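Local coordinates for protein GH61E (Thielavia terrestris, PDB 3EJA) that probably depolymerises crystalline and amorphous polysaccharides as a copper-dependent lytic monooxygenase that breaks glycosidic bonds by oxidation at C1 and C4, at residues Trp13-Lys18 with Ala46-Asn51; Asn25-Asp30 with Gly149-Ile154; Tyr75-Pro80 with Ala93-Val98. All blocks are in the same frame, centred on the assembly; numbering follows the deposited sequence.

How the contacts relate
All three contacts reach the five-stranded mixed sheet of the beta-sandwich. Contact 1 lies where a loop meets the start of strand 50-53, at one edge. Contact 2 sets a loop against the beginning of strand 151-162, the next strand in. Contact 3 pairs strand 72-78 with strand 96-100, the outermost strand on the other side. The centres are about 21 Å apart for contacts 1 and 2 and for 2 and 3, and about 17 Å for 1 and 3. None touches another. Along the chain the segments of 1 and 2 alternate, and contact 3 falls between the two segments of 2. Contact 2 alone holds a residue of the metal site, Y153.

Contact 1: Trp13-Lys18 with Ala46-Asn51; sequences WQQVRK and APSVLN. With NAG (2-acetamido-2-deoxy-beta-D-glucopyranose), chain E.
W13 touches P47 through its backbone, O to CD 3.4 Å, while its indole turns away from A46-N51. K18 CG lies over one indole face, 4.1 Å above the plane and toward the rim. V16 O sits in plane at the ring edge. The R17 guanidinium reaches past A46 on an extended chain, and Q158, W88 and N89 hold it with hydrogen bonds. The Q15 amide and S48 share a water. Q15 bends at chi2 (87°), which turns NE2 toward this water, 2.8 Å from it. The water accepts from NE2, is bonded to S48 OG, and donates to V49 O at 2.8 Å. Q15 CG meanwhile rests against the L50 backbone, 3.6 Å from its N.

The contact ties the loop that follows strand 3-7 to the approach to strand 50-53, an edge strand of the fibronectin type III-like sandwich. One direct hydrogen bond joins the segments. S48 N donates to Q14 O at 2.9 Å, and the bond is bent, with 133° at the hydrogen. A46 CB packs beside the same carbonyl, 3.4 Å from Q14 O, and P47 CD and CG also lie against it. The Q14 amide oxygen accepts from A11 N. Q158 of strand 151-162 bonds both R17 and A46. At the far end N51 ND2 is joined to C1 of the N-linked sugar, 1.4 Å away.

Contact 2: Asn25-Asp30 with Gly149-Ile154; sequences NGYVGD and GAQFYI. With SO4 (sulfate ion), chain I.
N25 meets the Y153 ring with its carbonyl. Its O lies in the ring plane at the edge, 3.5 Å from CE1. G26 O also approaches this ring and accepts a hydrogen bond from N21. Y27 carries most of the side-chain contact. Its CB sits over a face of the Y153 ring, offset toward the rim. With chi1 at 59°, CG falls between N and C, and the Y27 ring lies flat on the Q151 side chain. Q151 CG is 3.4 Å from the centre of the Y27 ring, and the ring and amide planes are 6° apart. Q151 OE1 accepts from Y153 OH at 2.7 Å, and NE2 donates to a sulfate, which H142 also binds. With an alanine here in place of the glutamine, the Y27 ring would probably lose the CG and amide stacked on it, and Y153 OH would lose this acceptor.

Y153, with H1 and H68, forms the magnesium site, which probably holds copper in the working enzyme. Q151 and H142 are likely to bind dioxygen.

V28 pairs with F152 in a single antiparallel, hydrogen-bonded bridge. V28 N gives to F152 O and F152 N to V28 O, both at 2.9 Å. G29 O shares a water with A150 O. V28, F152 and I154 pack on I36 of helix 35-38, and F152 and Y153 also meet strand 130-140.

Contact 3: Tyr75-Pro80 with Ala93-Val98; sequences YMARVP and AVWFKV. With SO4 (sulfate ion), chain G.
The Y75 ring crosses the K97 side chain at a slant, with K97 CB over one face. Y75 CB begins beside the W95 indole, 3.8 Å from CE3. CG passes near F96 O, and CD2 is 3.6 Å from K97 N. CE2 then lies under K97 CB at 3.8 Å, toward the ring's rim. CZ meets K97 CE. At the tip Y75 OH touches K97 CE at 3.4 Å. The polar ends part here: Y75 OH bonds Y179 OH, and K97 NZ bonds P203 O and forms a salt bridge with E100.

The backbones pair antiparallel. Y75 and K97 form a non-hydrogen-bonded pair, and M76 and F96 the hydrogen-bonded pair next to it. M76 N donates to F96 O and F96 N to M76 O, both at 2.9 Å and nearly straight.

M76 and F96 lie on the sheet face away from Y75 and K97. F96 CG falls between its own N and C (chi1 57°), and this brings the ring back over the partner strand. M76 CB packs on one face of this ring. M76 SD makes an oblique Met-aromatic contact with it and meets V98 CG1 at 3.8 Å. The A77 methyl stands over the six-membered ring of W95, 3.6 Å from its centre and 12° off the normal. V94 CG2 touches the same methyl. W95 NE1 bonds G90 O. A water joins R78 N to V94 O where the strands part. Beyond it R78 NH1 holds a sulfate and NH2 forms a salt bridge with D81.

V94 and W95 both face V173, a classic beta bulge. This is an antiparallel edge pair of a beta-sandwich; the segments 75-78 and 96-98 run 131° apart in direction.

Contact 1: Trp13-Lys18 with Ala46-Asn51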
loop_
_atom_site.group_PDB
_atom_site.type_symbol
_atom_site.label_atom_id
_atom_site.label_comp_id
_atom_site.label_asym_id
_atom_site.label_seq_id
_atom_site.Cartn_x
_atom_site.Cartn_y
_atom_site.Cartn_z
ATOM N N TRP A 13 -13.757 -5.639 -4.441
ATOM C CA TRP A 13 -12.991 -6.902 -4.530
ATOM C C TRP A 13 -13.065 -7.591 -5.900
ATOM O O TRP A 13 -12.951 -8.816 -5.994
ATOM C CB TRP A 13 -13.383 -7.869 -3.392
ATOM C CG TRP A 13 -13.631 -7.154 -2.101
ATOM C CD1 TRP A 13 -14.834 -6.990 -1.464
ATOM C CD2 TRP A 13 -12.660 -6.454 -1.313
ATOM N NE1 TRP A 13 -14.662 -6.255 -0.314
ATOM C CE2 TRP A 13 -13.340 -5.904 -0.202
ATOM C CE3 TRP A 13 -11.280 -6.243 -1.437
ATOM C CZ2 TRP A 13 -12.683 -5.162 0.786
ATOM C CZ3 TRP A 13 -10.622 -5.503 -0.451
ATOM C CH2 TRP A 13 -11.325 -4.969 0.642
ATOM N N GLN A 14 -13.248 -6.802 -6.956
ATOM C CA GLN A 14 -13.316 -7.363 -8.306
ATOM C C GLN A 14 -11.919 -7.551 -8.900
ATOM O O GLN A 14 -11.569 -8.655 -9.337
ATOM C CB GLN A 14 -14.207 -6.516 -9.211
ATOM C CG GLN A 14 -14.403 -7.121 -10.586
ATOM C CD GLN A 14 -15.391 -6.344 -11.419
ATOM O OE1 GLN A 14 -15.682 -5.176 -11.138
ATOM N NE2 GLN A 14 -15.916 -6.986 -12.460
ATOM N N GLN A 15 -11.137 -6.473 -8.915
ATOM C CA GLN A 15 -9.727 -6.528 -9.294
ATOM C C GLN A 15 -8.837 -6.456 -8.050
ATOM O O GLN A 15 -7.614 -6.467 -8.157
ATOM C CB GLN A 15 -9.375 -5.393 -10.272
ATOM C CG GLN A 15 -10.079 -5.482 -11.634
ATOM C CD GLN A 15 -11.456 -4.824 -11.638
ATOM O OE1 GLN A 15 -11.798 -4.052 -10.737
ATOM N NE2 GLN A 15 -12.251 -5.122 -12.667
ATOM N N VAL A 16 -9.466 -6.372 -6.877
ATOM C CA VAL A 16 -8.753 -6.307 -5.595
ATOM C C VAL A 16 -8.965 -7.610 -4.810
ATOM O O VAL A 16 -10.097 -8.038 -4.610
ATOM C CB VAL A 16 -9.222 -5.084 -4.737
ATOM C CG1 VAL A 16 -8.500 -5.057 -3.385
ATOM C CG2 VAL A 16 -8.981 -3.776 -5.481
ATOM N N ARG A 17 -7.876 -8.249 -4.377
ATOM C CA ARG A 17 -7.993 -9.465 -3.560
ATOM C C ARG A 17 -8.741 -9.156 -2.261
ATOM O O ARG A 17 -8.452 -8.158 -1.587
ATOM C CB ARG A 17 -6.619 -10.079 -3.275
ATOM C CG ARG A 17 -5.840 -10.435 -4.560
ATOM C CD ARG A 17 -4.541 -11.149 -4.251
ATOM N NE ARG A 17 -3.988 -11.791 -5.448
ATOM C CZ ARG A 17 -2.927 -12.596 -5.443
ATOM N NH1 ARG A 17 -2.297 -12.861 -4.304
ATOM N NH2 ARG A 17 -2.498 -13.140 -6.577
ATOM N N LYS A 18 -9.722 -9.996 -1.940
ATOM C CA LYS A 18 -10.639 -9.732 -0.829
ATOM C C LYS A 18 -9.884 -9.705 0.492
ATOM O O LYS A 18 -9.381 -10.730 0.968
ATOM C CB LYS A 18 -11.793 -10.751 -0.786
ATOM C CG LYS A 18 -12.846 -10.431 0.292
ATOM C CD LYS A 18 -13.905 -11.517 0.418
ATOM C CE LYS A 18 -15.196 -11.152 -0.313
ATOM N NZ LYS A 18 -16.221 -12.258 -0.275
ATOM N N ALA A 46 -8.168 -12.181 -6.833
ATOM C CA ALA A 46 -9.342 -11.437 -7.276
ATOM C C ALA A 46 -9.848 -12.073 -8.574
ATOM O O ALA A 46 -9.048 -12.592 -9.347
ATOM C CB ALA A 46 -8.987 -9.980 -7.503
ATOM N N PRO A 47 -11.178 -12.062 -8.806
ATOM C CA PRO A 47 -11.737 -12.659 -10.033
ATOM C C PRO A 47 -11.336 -11.971 -11.335
ATOM O O PRO A 47 -11.492 -12.559 -12.412
ATOM C CB PRO A 47 -13.250 -12.516 -9.833
ATOM C CG PRO A 47 -13.399 -11.367 -8.893
ATOM C CD PRO A 47 -12.244 -11.539 -7.934
ATOM N N SER A 48 -10.848 -10.735 -11.243
ATOM C CA SER A 48 -10.517 -9.959 -12.424
ATOM C C SER A 48 -9.160 -9.264 -12.313
ATOM O O SER A 48 -8.564 -9.200 -11.227
ATOM C CB SER A 48 -11.636 -8.948 -12.705
ATOM O OG SER A 48 -11.360 -8.203 -13.870
ATOM N N VAL A 49 -8.677 -8.766 -13.453
ATOM C CA VAL A 49 -7.420 -8.042 -13.546
ATOM C C VAL A 49 -7.679 -6.680 -14.196
ATOM O O VAL A 49 -8.429 -6.589 -15.179
ATOM C CB VAL A 49 -6.376 -8.851 -14.367
ATOM C CG1 VAL A 49 -5.081 -8.059 -14.560
ATOM C CG2 VAL A 49 -6.085 -10.196 -13.690
ATOM N N LEU A 50 -7.072 -5.628 -13.647
ATOM C CA LEU A 50 -7.185 -4.295 -14.229
ATOM C C LEU A 50 -6.090 -4.050 -15.269
ATOM O O LEU A 50 -4.902 -4.064 -14.947
ATOM C CB LEU A 50 -7.133 -3.208 -13.140
ATOM C CG LEU A 50 -7.066 -1.732 -13.570
ATOM C CD1 LEU A 50 -8.363 -1.271 -14.228
ATOM C CD2 LEU A 50 -6.730 -0.821 -12.394
ATOM N N ASN A 51 -6.501 -3.815 -16.512
ATOM C CA ASN A 51 -5.567 -3.427 -17.568
ATOM C C ASN A 51 -5.215 -1.954 -17.461
ATOM O O ASN A 51 -6.099 -1.103 -17.347
ATOM C CB ASN A 51 -6.155 -3.699 -18.957
ATOM C CG ASN A 51 -6.414 -5.173 -19.215
ATOM O OD1 ASN A 51 -5.924 -6.049 -18.491
ATOM N ND2 ASN A 51 -7.192 -5.453 -20.267
HETATM C C1 NAG E . -7.324 -6.871 -20.497
HETATM C C2 NAG E . -8.615 -6.963 -21.312
HETATM C C3 NAG E . -8.853 -8.375 -21.847
HETATM C C4 NAG E . -7.591 -8.942 -22.496
HETATM C C5 NAG E . -6.410 -8.783 -21.530
HETATM C C6 NAG E . -5.092 -9.377 -22.036
HETATM C C7 NAG E . -10.330 -5.370 -20.666
HETATM C C8 NAG E . -11.427 -5.039 -19.693
HETATM N N2 NAG E . -9.748 -6.552 -20.503
HETATM O O3 NAG E . -9.916 -8.344 -22.773
HETATM O O4 NAG E . -7.820 -10.299 -22.799
HETATM O O5 NAG E . -6.247 -7.405 -21.245
HETATM O O6 NAG E . -4.235 -9.619 -20.936
HETATM O O7 NAG E . -10.004 -4.578 -21.552
HETATM O O HOH W 1 -11.122 -5.930 -15.134
#

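Contact 2: Asn25-Asp30 with Gly149-Ile154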
loop_
_atom_site.group_PDB
_atom_site.type_symbol
_atom_site.label_atom_id
_atom_site.label_comp_id
_atom_site.label_asym_id
_atom_site.label_seq_id
_atom_site.Cartn_x
_atom_site.Cartn_y
_atom_site.Cartn_z
ATOM N N ASN A 25 -13.945 -3.728 8.573
ATOM C CA ASN A 25 -13.060 -2.590 8.316
ATOM C C ASN A 25 -11.892 -2.470 9.316
ATOM O O ASN A 25 -11.361 -1.372 9.502
ATOM C CB ASN A 25 -13.865 -1.281 8.255
ATOM C CG ASN A 25 -15.112 -1.399 7.400
ATOM O OD1 ASN A 25 -16.180 -1.769 7.893
ATOM N ND2 ASN A 25 -14.995 -1.058 6.127
ATOM N N GLY A 26 -11.514 -3.598 9.945
ATOM C CA GLY A 26 -10.407 -3.682 10.914
ATOM C C GLY A 26 -9.036 -3.435 10.307
ATOM O O GLY A 26 -8.931 -3.048 9.145
ATOM N N TYR A 27 -7.978 -3.695 11.077
ATOM C CA TYR A 27 -6.614 -3.344 10.661
ATOM C C TYR A 27 -5.597 -4.448 10.970
ATOM O O TYR A 27 -5.874 -5.350 11.763
ATOM C CB TYR A 27 -6.180 -2.037 11.345
ATOM C CG TYR A 27 -6.215 -2.111 12.856
ATOM C CD1 TYR A 27 -5.152 -2.666 13.569
ATOM C CD2 TYR A 27 -7.308 -1.632 13.569
ATOM C CE1 TYR A 27 -5.182 -2.750 14.958
ATOM C CE2 TYR A 27 -7.344 -1.701 14.959
ATOM C CZ TYR A 27 -6.278 -2.265 15.643
ATOM O OH TYR A 27 -6.312 -2.334 17.017
ATOM N N VAL A 28 -4.426 -4.362 10.342
ATOM C CA VAL A 28 -3.291 -5.194 10.712
ATOM C C VAL A 28 -2.466 -4.414 11.746
ATOM O O VAL A 28 -2.141 -3.245 11.525
ATOM C CB VAL A 28 -2.415 -5.565 9.485
ATOM C CG1 VAL A 28 -1.261 -6.497 9.898
ATOM C CG2 VAL A 28 -3.263 -6.213 8.404
ATOM N N GLY A 29 -2.164 -5.052 12.875
ATOM C CA GLY A 29 -1.336 -4.440 13.930
ATOM C C GLY A 29 0.056 -5.051 14.079
ATOM O O GLY A 29 0.909 -4.491 14.763
ATOM N N ASP A 30 0.279 -6.196 13.439
ATOM C CA ASP A 30 1.522 -6.966 13.566
ATOM C C ASP A 30 2.319 -6.897 12.263
ATOM O O ASP A 30 1.943 -7.546 11.283
ATOM C CB ASP A 30 1.153 -8.423 13.879
ATOM C CG ASP A 30 2.364 -9.333 14.089
ATOM O OD1 ASP A 30 3.536 -8.911 13.934
ATOM O OD2 ASP A 30 2.117 -10.504 14.417
ATOM N N GLY A 149 0.992 -0.359 18.241
ATOM C CA GLY A 149 -0.144 0.566 18.230
ATOM C C GLY A 149 -0.582 1.080 16.859
ATOM O O GLY A 149 -1.753 1.410 16.669
ATOM N N ALA A 150 0.346 1.144 15.898
ATOM C CA ALA A 150 0.018 1.574 14.533
ATOM C C ALA A 150 -1.044 0.658 13.894
ATOM O O ALA A 150 -1.035 -0.552 14.115
ATOM C CB ALA A 150 1.272 1.618 13.664
ATOM N N GLN A 151 -1.950 1.246 13.113
ATOM C CA GLN A 151 -3.027 0.470 12.468
ATOM C C GLN A 151 -2.876 0.502 10.948
ATOM O O GLN A 151 -2.996 1.561 10.330
ATOM C CB GLN A 151 -4.407 0.995 12.896
ATOM C CG GLN A 151 -4.677 0.842 14.386
ATOM C CD GLN A 151 -5.996 1.457 14.834
ATOM O OE1 GLN A 151 -6.761 2.003 14.028
ATOM N NE2 GLN A 151 -6.271 1.367 16.131
ATOM N N PHE A 152 -2.594 -0.659 10.357
ATOM C CA PHE A 152 -2.405 -0.760 8.905
ATOM C C PHE A 152 -3.687 -1.152 8.180
ATOM O O PHE A 152 -4.277 -2.195 8.465
ATOM C CB PHE A 152 -1.276 -1.760 8.572
ATOM C CG PHE A 152 0.080 -1.322 9.067
ATOM C CD1 PHE A 152 0.439 -1.498 10.405
ATOM C CD2 PHE A 152 0.997 -0.735 8.195
ATOM C CE1 PHE A 152 1.685 -1.082 10.876
ATOM C CE2 PHE A 152 2.251 -0.315 8.651
ATOM C CZ PHE A 152 2.599 -0.486 9.998
ATOM N N TYR A 153 -4.098 -0.299 7.244
ATOM C CA TYR A 153 -5.257 -0.549 6.390
ATOM C C TYR A 153 -4.726 -0.824 4.994
ATOM O O TYR A 153 -4.108 0.049 4.386
ATOM C CB TYR A 153 -6.226 0.650 6.429
ATOM C CG TYR A 153 -6.738 0.911 7.827
ATOM C CD1 TYR A 153 -7.854 0.227 8.311
ATOM C CD2 TYR A 153 -6.080 1.805 8.684
ATOM C CE1 TYR A 153 -8.314 0.430 9.599
ATOM C CE2 TYR A 153 -6.540 2.017 9.986
ATOM C CZ TYR A 153 -7.656 1.325 10.430
ATOM O OH TYR A 153 -8.134 1.520 11.704
ATOM N N ILE A 154 -4.943 -2.055 4.517
ATOM C CA ILE A 154 -4.221 -2.624 3.368
ATOM C C ILE A 154 -5.139 -3.393 2.414
ATOM O O ILE A 154 -6.102 -4.008 2.848
ATOM C CB ILE A 154 -3.098 -3.623 3.864
ATOM C CG1 ILE A 154 -1.987 -2.885 4.635
ATOM C CG2 ILE A 154 -2.484 -4.450 2.706
ATOM C CD1 ILE A 154 -1.233 -3.792 5.623
HETATM S S SO4 I . -9.198 2.907 17.710
HETATM O O1 SO4 I . -7.948 2.199 17.965
HETATM O O2 SO4 I . -9.426 3.864 18.788
HETATM O O3 SO4 I . -9.129 3.585 16.420
HETATM O O4 SO4 I . -10.302 1.948 17.682
HETATM O O HOH W 2 -4.031 -0.049 17.527
HETATM O O HOH W 3 1.273 -1.845 14.698
#

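Contact 3: Tyr75-Pro80 with Ala93-Val98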
loop_
_atom_site.group_PDB
_atom_site.type_symbol
_atom_site.label_atom_id
_atom_site.label_comp_id
_atom_site.label_asym_id
_atom_site.label_seq_id
_atom_site.Cartn_x
_atom_site.Cartn_y
_atom_site.Cartn_z
ATOM N N TYR A 75 2.840 0.248 -3.100
ATOM C CA TYR A 75 3.950 -0.558 -3.590
ATOM C C TYR A 75 3.477 -1.436 -4.750
ATOM O O TYR A 75 2.286 -1.688 -4.904
ATOM C CB TYR A 75 4.483 -1.486 -2.497
ATOM C CG TYR A 75 5.145 -0.850 -1.288
ATOM C CD1 TYR A 75 4.394 -0.159 -0.321
ATOM C CD2 TYR A 75 6.511 -1.003 -1.076
ATOM C CE1 TYR A 75 5.011 0.391 0.828
ATOM C CE2 TYR A 75 7.140 -0.462 0.056
ATOM C CZ TYR A 75 6.390 0.226 0.999
ATOM O OH TYR A 75 7.034 0.728 2.105
ATOM N N MET A 76 4.424 -1.904 -5.556
ATOM C CA MET A 76 4.140 -2.846 -6.635
ATOM C C MET A 76 5.126 -4.016 -6.609
ATOM O O MET A 76 6.231 -3.887 -6.085
ATOM C CB MET A 76 4.209 -2.144 -7.994
ATOM C CG MET A 76 3.106 -1.108 -8.224
ATOM S SD MET A 76 3.307 -0.239 -9.788
ATOM C CE MET A 76 2.606 -1.456 -10.928
ATOM N N ALA A 77 4.706 -5.144 -7.175
ATOM C CA ALA A 77 5.561 -6.320 -7.350
ATOM C C ALA A 77 5.205 -7.016 -8.659
ATOM O O ALA A 77 4.025 -7.252 -8.944
ATOM C CB ALA A 77 5.408 -7.282 -6.176
ATOM N N ARG A 78 6.233 -7.360 -9.437
ATOM C CA ARG A 78 6.051 -7.943 -10.759
ATOM C C ARG A 78 5.971 -9.471 -10.743
ATOM O O ARG A 78 6.866 -10.140 -10.233
ATOM C CB ARG A 78 7.179 -7.506 -11.700
ATOM C CG ARG A 78 6.893 -7.873 -13.147
ATOM C CD ARG A 78 7.964 -7.354 -14.090
ATOM N NE ARG A 78 7.612 -7.693 -15.470
ATOM C CZ ARG A 78 7.873 -8.861 -16.058
ATOM N NH1 ARG A 78 8.504 -9.833 -15.398
ATOM N NH2 ARG A 78 7.501 -9.056 -17.318
ATOM N N VAL A 79 4.881 -10.003 -11.297
ATOM C CA VAL A 79 4.718 -11.440 -11.521
ATOM C C VAL A 79 5.718 -11.865 -12.608
ATOM O O VAL A 79 5.783 -11.230 -13.661
ATOM C CB VAL A 79 3.277 -11.763 -12.006
ATOM C CG1 VAL A 79 3.070 -13.272 -12.177
ATOM C CG2 VAL A 79 2.220 -11.170 -11.058
ATOM N N PRO A 80 6.513 -12.928 -12.355
ATOM C CA PRO A 80 7.440 -13.410 -13.394
ATOM C C PRO A 80 6.697 -13.897 -14.640
ATOM O O PRO A 80 5.573 -14.384 -14.531
ATOM C CB PRO A 80 8.160 -14.587 -12.712
ATOM C CG PRO A 80 7.980 -14.354 -11.238
ATOM C CD PRO A 80 6.617 -13.725 -11.119
ATOM N N ALA A 93 11.741 -10.693 -1.447
ATOM C CA ALA A 93 12.022 -9.266 -1.605
ATOM C C ALA A 93 11.710 -8.808 -3.028
ATOM O O ALA A 93 12.608 -8.663 -3.859
ATOM C CB ALA A 93 13.470 -8.957 -1.219
ATOM N N VAL A 94 10.425 -8.599 -3.308
ATOM C CA VAL A 94 9.967 -8.276 -4.661
ATOM C C VAL A 94 9.188 -6.954 -4.742
ATOM O O VAL A 94 8.756 -6.548 -5.826
ATOM C CB VAL A 94 9.097 -9.424 -5.259
ATOM C CG1 VAL A 94 9.905 -10.710 -5.390
ATOM C CG2 VAL A 94 7.828 -9.660 -4.408
ATOM N N TRP A 95 8.996 -6.289 -3.602
ATOM C CA TRP A 95 8.155 -5.084 -3.562
ATOM C C TRP A 95 8.968 -3.798 -3.672
ATOM O O TRP A 95 9.972 -3.637 -2.971
ATOM C CB TRP A 95 7.313 -5.062 -2.283
ATOM C CG TRP A 95 6.333 -6.190 -2.224
ATOM C CD1 TRP A 95 6.551 -7.434 -1.707
ATOM C CD2 TRP A 95 4.984 -6.186 -2.712
ATOM N NE1 TRP A 95 5.424 -8.205 -1.832
ATOM C CE2 TRP A 95 4.443 -7.463 -2.441
ATOM C CE3 TRP A 95 4.178 -5.226 -3.346
ATOM C CZ2 TRP A 95 3.129 -7.815 -2.783
ATOM C CZ3 TRP A 95 2.870 -5.573 -3.687
ATOM C CH2 TRP A 95 2.359 -6.861 -3.403
ATOM N N PHE A 96 8.530 -2.889 -4.549
ATOM C CA PHE A 96 9.112 -1.545 -4.615
ATOM C C PHE A 96 8.040 -0.475 -4.376
ATOM O O PHE A 96 6.885 -0.651 -4.767
ATOM C CB PHE A 96 9.883 -1.318 -5.928
ATOM C CG PHE A 96 9.061 -1.527 -7.183
ATOM C CD1 PHE A 96 8.875 -2.804 -7.707
ATOM C CD2 PHE A 96 8.501 -0.439 -7.855
ATOM C CE1 PHE A 96 8.121 -3.005 -8.868
ATOM C CE2 PHE A 96 7.755 -0.624 -9.026
ATOM C CZ PHE A 96 7.565 -1.915 -9.534
ATOM N N LYS A 97 8.428 0.607 -3.702
ATOM C CA LYS A 97 7.502 1.701 -3.382
ATOM C C LYS A 97 7.327 2.630 -4.580
ATOM O O LYS A 97 8.319 3.077 -5.162
ATOM C CB LYS A 97 8.028 2.497 -2.183
ATOM C CG LYS A 97 7.123 3.642 -1.747
ATOM C CD LYS A 97 7.748 4.459 -0.615
ATOM C CE LYS A 97 7.523 3.817 0.752
ATOM N NZ LYS A 97 8.454 4.423 1.758
ATOM N N VAL A 98 6.075 2.931 -4.934
ATOM C CA VAL A 98 5.783 3.832 -6.056
ATOM C C VAL A 98 5.163 5.170 -5.642
ATOM O O VAL A 98 5.100 6.101 -6.457
ATOM C CB VAL A 98 4.906 3.149 -7.166
ATOM C CG1 VAL A 98 5.632 1.947 -7.751
ATOM C CG2 VAL A 98 3.524 2.761 -6.641
HETATM S S SO4 G . 11.013 -12.712 -15.179
HETATM O O1 SO4 G . 10.908 -12.361 -13.765
HETATM O O2 SO4 G . 9.745 -12.458 -15.853
HETATM O O3 SO4 G . 12.060 -11.891 -15.786
HETATM O O4 SO4 G . 11.355 -14.127 -15.307
HETATM O O HOH W 4 9.074 -7.047 -8.484
#